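Local coordinates for PGRP-Hd - Peptidoglycan recognition protein homologue (Alvinella pompejana, PDB 3EP1) that probably recognises peptidoglycan in innate immunity, as a homologue of the peptidoglycan recognition proteins with an N-acetylmuramoyl-L-alanine amidase fold, at residues 62-65 with 66-70; 6-10 with 11-15; 92-95 with 96-100. All blocks are in the same frame, centred on the assembly; numbering follows the deposited sequence.

Contact 1 (62-65 with 66-70); sequences IVKA and LQDAD
L66 has its CG anti to the carbonyl carbon (chi1 -74°), and this carries the side chain back toward I62, one turn earlier. L66 CD1 comes 4.2 Å from I62 CG2, an apolar touch between single methyl groups. The branch carbon L66 CG sits closer to the backbone, 3.4 Å from I62 O. The D68 side chain likewise turns back along the helix, and its carboxylate carbon CG lies 3.5 Å from K64 O. Q67 leaves the helix differently. Its CG is anti to the backbone N (chi1 -177°), and the extended chain carries the amide outward, beside the K64 side chain.

Four backbone bonds hold these two turns of helix in the i to i+4 pattern. L66 N donates to I62 O at 2.9 Å, and Q67 N to V63 O at 3.0 Å. D68 N meets K64 O at 3.0 Å. This bond is nearly straight at the hydrogen (174°) and lies in the carbonyl plane. A69 N completes the set with A65 O. K64 and D68 are oppositely charged, but K64 NZ stays 5.1 Å from D68 OD2 and forms no salt bridge. The lysine ammonium is instead bonded to A12 O.

The buried amide of Q67 is fixed through NE2, which bonds to D77 OD1 and I14 O. V63 packs against W11. One side of helix 59-72 is thus pinned to the N-terminal loop. D70 OD1 accepts from K79 N, which ties the helix to the connection that leads into strand 82-84.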
loop_
_atom_site.group_PDB
_atom_site.type_symbol
_atom_site.label_atom_id
_atom_site.label_comp_id
_atom_site.label_asym_id
_atom_site.label_seq_id
_atom_site.Cartn_x
_atom_site.Cartn_y
_atom_site.Cartn_z
ATOM N N ILE A 62 15.829 -1.620 18.724
ATOM C CA ILE A 62 16.807 -0.783 18.039
ATOM C C ILE A 62 16.148 0.489 17.532
ATOM O O ILE A 62 16.732 1.567 17.607
ATOM C CB ILE A 62 17.460 -1.503 16.835
ATOM C CG1 ILE A 62 18.375 -2.625 17.325
ATOM C CG2 ILE A 62 18.274 -0.502 16.022
ATOM C CD1 ILE A 62 19.006 -3.440 16.215
ATOM N N VAL A 63 14.932 0.355 17.014
ATOM C CA VAL A 63 14.207 1.505 16.502
ATOM C C VAL A 63 14.014 2.498 17.644
ATOM O O VAL A 63 14.213 3.699 17.481
ATOM C CB VAL A 63 12.838 1.092 15.912
ATOM C CG1 VAL A 63 12.074 2.310 15.471
ATOM C CG2 VAL A 63 13.043 0.165 14.726
ATOM N N LYS A 64 13.634 1.987 18.807
ATOM C CA LYS A 64 13.441 2.845 19.974
ATOM C C LYS A 64 14.759 3.544 20.305
ATOM O O LYS A 64 14.793 4.740 20.567
ATOM C CB LYS A 64 12.993 2.005 21.163
ATOM C CG LYS A 64 12.940 2.748 22.486
ATOM C CD LYS A 64 11.730 3.642 22.606
ATOM C CE LYS A 64 11.473 3.961 24.078
ATOM N NZ LYS A 64 10.215 4.699 24.297
ATOM N N ALA A 65 15.843 2.778 20.291
ATOM C CA ALA A 65 17.171 3.307 20.578
ATOM C C ALA A 65 17.552 4.428 19.616
ATOM O O ALA A 65 18.202 5.395 20.001
ATOM C CB ALA A 65 18.207 2.189 20.495
ATOM N N LEU A 66 17.165 4.285 18.354
ATOM C CA LEU A 66 17.483 5.296 17.360
ATOM C C LEU A 66 16.734 6.567 17.701
ATOM O O LEU A 66 17.301 7.659 17.681
ATOM C CB LEU A 66 17.098 4.812 15.955
ATOM C CG LEU A 66 18.010 3.747 15.333
ATOM C CD1 LEU A 66 17.345 3.139 14.095
ATOM C CD2 LEU A 66 19.346 4.382 14.975
ATOM N N GLN A 67 15.453 6.430 18.028
ATOM C CA GLN A 67 14.678 7.608 18.369
ATOM C C GLN A 67 15.394 8.347 19.492
ATOM O O GLN A 67 15.674 9.533 19.373
ATOM C CB GLN A 67 13.259 7.236 18.812
ATOM C CG GLN A 67 12.407 8.455 19.116
ATOM C CD GLN A 67 11.047 8.114 19.662
ATOM O OE1 GLN A 67 10.924 7.330 20.600
ATOM N NE2 GLN A 67 10.011 8.712 19.087
ATOM N N ASP A 68 15.710 7.638 20.570
ATOM C CA ASP A 68 16.401 8.247 21.705
ATOM C C ASP A 68 17.637 9.033 21.270
ATOM O O ASP A 68 17.871 10.158 21.727
ATOM C CB ASP A 68 16.826 7.171 22.703
ATOM C CG ASP A 68 15.658 6.580 23.454
ATOM O OD1 ASP A 68 15.862 5.556 24.139
ATOM O OD2 ASP A 68 14.541 7.135 23.366
ATOM N N ALA A 69 18.421 8.423 20.387
ATOM C CA ALA A 69 19.636 9.036 19.875
ATOM C C ALA A 69 19.311 10.297 19.087
ATOM O O ALA A 69 20.029 11.294 19.165
ATOM C CB ALA A 69 20.386 8.047 18.984
ATOM N N ASP A 70 18.222 10.257 18.331
ATOM C CA ASP A 70 17.844 11.410 17.538
ATOM C C ASP A 70 17.368 12.565 18.413
ATOM O O ASP A 70 17.681 13.718 18.134
ATOM C CB ASP A 70 16.789 11.003 16.506
ATOM C CG ASP A 70 17.337 10.010 15.479
ATOM O OD1 ASP A 70 16.590 9.589 14.578
ATOM O OD2 ASP A 70 18.525 9.646 15.576
#

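Contact 2 (6-10 with 11-15)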
loop_
_atom_site.group_PDB
_atom_site.type_symbol
_atom_site.label_atom_id
_atom_site.label_comp_id
_atom_site.label_asym_id
_atom_site.label_seq_id
_atom_site.Cartn_x
_atom_site.Cartn_y
_atom_site.Cartn_z
ATOM N N VAL A 6 4.655 -1.779 11.017
ATOM C CA VAL A 6 4.637 -1.693 12.477
ATOM C C VAL A 6 4.478 -0.233 12.933
ATOM O O VAL A 6 5.354 0.597 12.712
ATOM C CB VAL A 6 5.922 -2.287 13.092
ATOM C CG1 VAL A 6 5.874 -2.160 14.597
ATOM C CG2 VAL A 6 6.064 -3.751 12.700
ATOM N N PRO A 7 3.352 0.087 13.592
ATOM C CA PRO A 7 3.062 1.440 14.077
ATOM C C PRO A 7 3.993 1.900 15.194
ATOM O O PRO A 7 4.590 1.080 15.891
ATOM C CB PRO A 7 1.615 1.324 14.533
ATOM C CG PRO A 7 1.593 -0.054 15.120
ATOM C CD PRO A 7 2.345 -0.869 14.089
ATOM N N ARG A 8 4.099 3.220 15.350
ATOM C CA ARG A 8 4.947 3.845 16.366
ATOM C C ARG A 8 4.745 3.228 17.744
ATOM O O ARG A 8 5.706 2.886 18.431
ATOM C CB ARG A 8 4.651 5.345 16.474
ATOM C CG ARG A 8 5.025 6.175 15.265
ATOM C CD ARG A 8 4.586 7.624 15.451
ATOM N NE ARG A 8 5.315 8.297 16.525
ATOM C CZ ARG A 8 6.540 8.797 16.400
ATOM N NH1 ARG A 8 7.179 8.703 15.243
ATOM N NH2 ARG A 8 7.126 9.396 17.425
ATOM N N GLN A 9 3.488 3.097 18.144
ATOM C CA GLN A 9 3.179 2.547 19.453
ATOM C C GLN A 9 3.627 1.101 19.667
ATOM O O GLN A 9 3.802 0.677 20.807
ATOM C CB GLN A 9 1.683 2.672 19.745
ATOM C CG GLN A 9 1.308 2.064 21.077
ATOM C CD GLN A 9 0.017 2.606 21.670
ATOM O OE1 GLN A 9 -0.305 2.316 22.824
ATOM N NE2 GLN A 9 -0.726 3.394 20.890
ATOM N N GLN A 10 3.824 0.346 18.592
ATOM C CA GLN A 10 4.247 -1.045 18.748
ATOM C C GLN A 10 5.704 -1.098 19.190
ATOM O O GLN A 10 6.125 -2.076 19.808
ATOM C CB GLN A 10 4.038 -1.838 17.449
ATOM C CG GLN A 10 3.723 -3.325 17.665
ATOM C CD GLN A 10 2.801 -3.904 16.585
ATOM O OE1 GLN A 10 1.667 -3.455 16.403
ATOM N NE2 GLN A 10 3.290 -4.912 15.872
ATOM N N TRP A 11 6.486 -0.067 18.877
ATOM C CA TRP A 11 7.870 -0.063 19.341
ATOM C C TRP A 11 8.067 0.923 20.492
ATOM O O TRP A 11 9.187 1.323 20.785
ATOM C CB TRP A 11 8.885 0.208 18.210
ATOM C CG TRP A 11 8.666 1.406 17.327
ATOM C CD1 TRP A 11 7.919 1.458 16.184
ATOM C CD2 TRP A 11 9.252 2.706 17.480
ATOM N NE1 TRP A 11 8.009 2.704 15.610
ATOM C CE2 TRP A 11 8.819 3.491 16.383
ATOM C CE3 TRP A 11 10.099 3.283 18.433
ATOM C CZ2 TRP A 11 9.205 4.826 16.215
ATOM C CZ3 TRP A 11 10.484 4.613 18.267
ATOM C CH2 TRP A 11 10.038 5.368 17.165
ATOM N N ALA A 12 6.961 1.282 21.147
ATOM C CA ALA A 12 6.946 2.209 22.290
ATOM C C ALA A 12 7.517 3.588 21.993
ATOM O O ALA A 12 8.282 4.128 22.783
ATOM C CB ALA A 12 7.690 1.600 23.464
ATOM N N ALA A 13 7.128 4.165 20.865
ATOM C CA ALA A 13 7.633 5.474 20.485
ATOM C C ALA A 13 7.099 6.592 21.373
ATOM O O ALA A 13 5.959 6.545 21.825
ATOM C CB ALA A 13 7.278 5.759 19.025
ATOM N N ILE A 14 7.942 7.587 21.632
ATOM C CA ILE A 14 7.544 8.750 22.413
ATOM C C ILE A 14 7.027 9.751 21.373
ATOM O O ILE A 14 7.550 9.813 20.266
ATOM C CB ILE A 14 8.747 9.357 23.167
ATOM C CG1 ILE A 14 9.240 8.380 24.235
ATOM C CG2 ILE A 14 8.355 10.686 23.799
ATOM C CD1 ILE A 14 10.469 8.856 24.967
ATOM N N GLU A 15 6.001 10.523 21.713
ATOM C CA GLU A 15 5.456 11.480 20.762
ATOM C C GLU A 15 6.522 12.453 20.264
ATOM O O GLU A 15 7.501 12.736 20.948
ATOM C CB GLU A 15 4.292 12.258 21.381
ATOM C CG GLU A 15 4.693 13.170 22.515
ATOM C CD GLU A 15 3.532 13.984 23.047
ATOM O OE1 GLU A 15 3.764 14.801 23.956
ATOM O OE2 GLU A 15 2.391 13.803 22.568
#
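W11 lays one face of its indole over the backbone of R8, and R8 O is 3.5 Å from W11 CG. W11 CG stands between the backbone N and the carbonyl carbon (chi1 51°), which folds the ring back under the preceding turn. There W11 NE1 comes 3.4 Å from R8 CA. A13 CB lies over the same ring face, toward the rim.

R8 O is gripped by two N-H groups. A13 N and W11 N each donate to R8 O at 3.1 Å, from opposite faces of its carbonyl plane.

The R8 side chain runs alongside A13, with R8 CB 3.7 Å from A13 CB. The same methyl lies over one face of the guanidinium. I14 O is at the guanidinium edge, in its plane, and takes a weak bond from R8 NH2 at 2.9 Å. The main anchors of the guanidinium are elsewhere: R8 NH1 bonds to G93 O and forms a salt bridge with D77. W11 NE1 bonds to E92 O.

Residues 8-10 form a short 3-10 turn. A12 N gives a weak bond to Q9 O at 3.2 Å, inside the A13 N to R8 O bond. A12 is left-handed (phi 58°). Together these make a Schellman motif that closes the turn.

Contact 3 (92-95 with 96-100)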
loop_
_atom_site.group_PDB
_atom_site.type_symbol
_atom_site.label_atom_id
_atom_site.label_comp_id
_atom_site.label_asym_id
_atom_site.label_seq_id
_atom_site.Cartn_x
_atom_site.Cartn_y
_atom_site.Cartn_z
ATOM N N GLU A 92 7.085 2.042 11.302
ATOM C CA GLU A 92 6.679 3.410 11.084
ATOM C C GLU A 92 7.550 4.349 11.911
ATOM O O GLU A 92 7.688 4.178 13.115
ATOM C CB GLU A 92 5.204 3.611 11.456
ATOM C CG GLU A 92 4.803 5.081 11.419
ATOM C CD GLU A 92 3.414 5.347 11.937
ATOM O OE1 GLU A 92 2.906 4.551 12.757
ATOM O OE2 GLU A 92 2.840 6.379 11.533
ATOM N N GLY A 93 8.157 5.323 11.245
ATOM C CA GLY A 93 8.963 6.301 11.940
ATOM C C GLY A 93 8.039 7.496 12.039
ATOM O O GLY A 93 7.026 7.443 12.729
ATOM N N ARG A 94 8.366 8.568 11.331
ATOM C CA ARG A 94 7.505 9.739 11.344
ATOM C C ARG A 94 6.264 9.428 10.518
ATOM O O ARG A 94 5.237 10.071 10.681
ATOM C CB ARG A 94 8.228 10.963 10.769
ATOM C CG ARG A 94 9.494 11.304 11.504
ATOM C CD ARG A 94 10.019 12.688 11.171
ATOM N NE ARG A 94 11.232 12.945 11.934
ATOM C CZ ARG A 94 11.818 14.126 12.065
ATOM N NH1 ARG A 94 11.310 15.191 11.475
ATOM N NH2 ARG A 94 12.905 14.238 12.814
ATOM N N GLY A 95 6.369 8.438 9.630
ATOM C CA GLY A 95 5.236 8.055 8.799
ATOM C C GLY A 95 5.022 8.879 7.543
ATOM O O GLY A 95 5.835 9.739 7.204
ATOM N N TRP A 96 3.926 8.611 6.841
ATOM C CA TRP A 96 3.613 9.341 5.612
ATOM C C TRP A 96 3.152 10.755 5.954
ATOM O O TRP A 96 2.658 11.007 7.054
ATOM C CB TRP A 96 2.483 8.655 4.825
ATOM C CG TRP A 96 2.773 7.282 4.285
ATOM C CD1 TRP A 96 2.108 6.132 4.589
ATOM C CD2 TRP A 96 3.759 6.926 3.306
ATOM N NE1 TRP A 96 2.614 5.082 3.862
ATOM C CE2 TRP A 96 3.629 5.543 3.067
ATOM C CE3 TRP A 96 4.737 7.642 2.609
ATOM C CZ2 TRP A 96 4.437 4.861 2.162
ATOM C CZ3 TRP A 96 5.545 6.965 1.707
ATOM C CH2 TRP A 96 5.390 5.589 1.492
ATOM N N GLY A 97 3.327 11.670 5.008
ATOM C CA GLY A 97 2.884 13.041 5.193
ATOM C C GLY A 97 3.562 13.929 6.218
ATOM O O GLY A 97 3.011 14.964 6.582
ATOM N N VAL A 98 4.745 13.549 6.685
ATOM C CA VAL A 98 5.464 14.361 7.667
ATOM C C VAL A 98 6.921 14.548 7.246
ATOM O O VAL A 98 7.559 13.604 6.789
ATOM C CB VAL A 98 5.447 13.711 9.071
ATOM C CG1 VAL A 98 6.212 14.582 10.053
ATOM C CG2 VAL A 98 4.019 13.508 9.545
ATOM N N VAL A 99 7.446 15.761 7.413
ATOM C CA VAL A 99 8.832 16.049 7.045
ATOM C C VAL A 99 9.820 15.452 8.049
ATOM O O VAL A 99 9.675 15.621 9.263
ATOM C CB VAL A 99 9.088 17.577 6.932
ATOM C CG1 VAL A 99 8.217 18.182 5.830
ATOM C CG2 VAL A 99 8.783 18.247 8.248
ATOM N N GLY A 100 10.816 14.735 7.532
ATOM C CA GLY A 100 11.810 14.131 8.396
ATOM C C GLY A 100 13.047 15.005 8.502
ATOM O O GLY A 100 13.035 16.155 8.064
HETATM O O HOH W 1 2.383 6.590 8.072
HETATM O O HOH W 2 2.533 9.590 9.202
#
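R94 reaches along the loop toward V99 and G100, and its CB starts 4.2 Å from V98 CG1. CG lies anti to the carbonyl carbon (chi1 -58°), and the chain is extended from there to NE. This stretch takes the side chain past V98 to the peptide between V99 and G100. CD is 3.5 Å from V99 O. NE passes 3.8 Å from G100 CA and donates to I78 O. CZ sits beneath the same glycine carbon, since G100 CA lies over one face of the guanidinium.

At the tip, R94 NH1 donates to V99 O at 2.8 Å, with 143° at the hydrogen. The donor lies in the carbonyl plane, on a lone pair, while V99 O is 16° out of the guanidinium plane. The other terminal nitrogen, NH2, bonds to Q101 OE1 and D77 O. NE, NH1 and NH2 each have a partner, which fixes the rotation of the group. The loop follows edge strand 90-92, and R94 ties it through I78 O and D77 O to the segment before strand 82-84.

The backbone of R94 takes part as well. V98 CG2 packs 3.8 Å from R94 O. Water 2 donates to R94 O at 3.1 Å and to W96 O at 2.6 Å, bridging the two carbonyls. Water 1 accepts from W96 N and gives a weak bond to E92 OE2. The W96 ring meets F82 edge-to-face. G95 adopts a backbone conformation suited to glycine, in which a CB would press on the carbonyl oxygen before it.

The partners named for the guanidinium are neutral: three backbone carbonyls and one side-chain amide. Their oxygens probably stabilise its positive charge as a group, while the two waters satisfy backbone polar atoms where the chain turns.

The contacts follow the chain in the order 2, 1, 3. Contact 2 is in the loop before strand 26-33, contact 1 on helix 59-72, and contact 3 in the loop after strand 90-92, an outer strand of the five-stranded mixed sheet. Contact 2 touches both of the others. Its centre is about 11 Å from that of contact 1 and about 12 Å from that of contact 3. Contacts 1 and 3 do not touch: their centres are about 15 Å apart and their nearest atoms about 5 Å. The N-terminal segment therefore bridges the helix and the sheet edge. Residues 6-15 tie helix 59-72 to edge strand 90-92 and the loop after it, all well downstream in the chain.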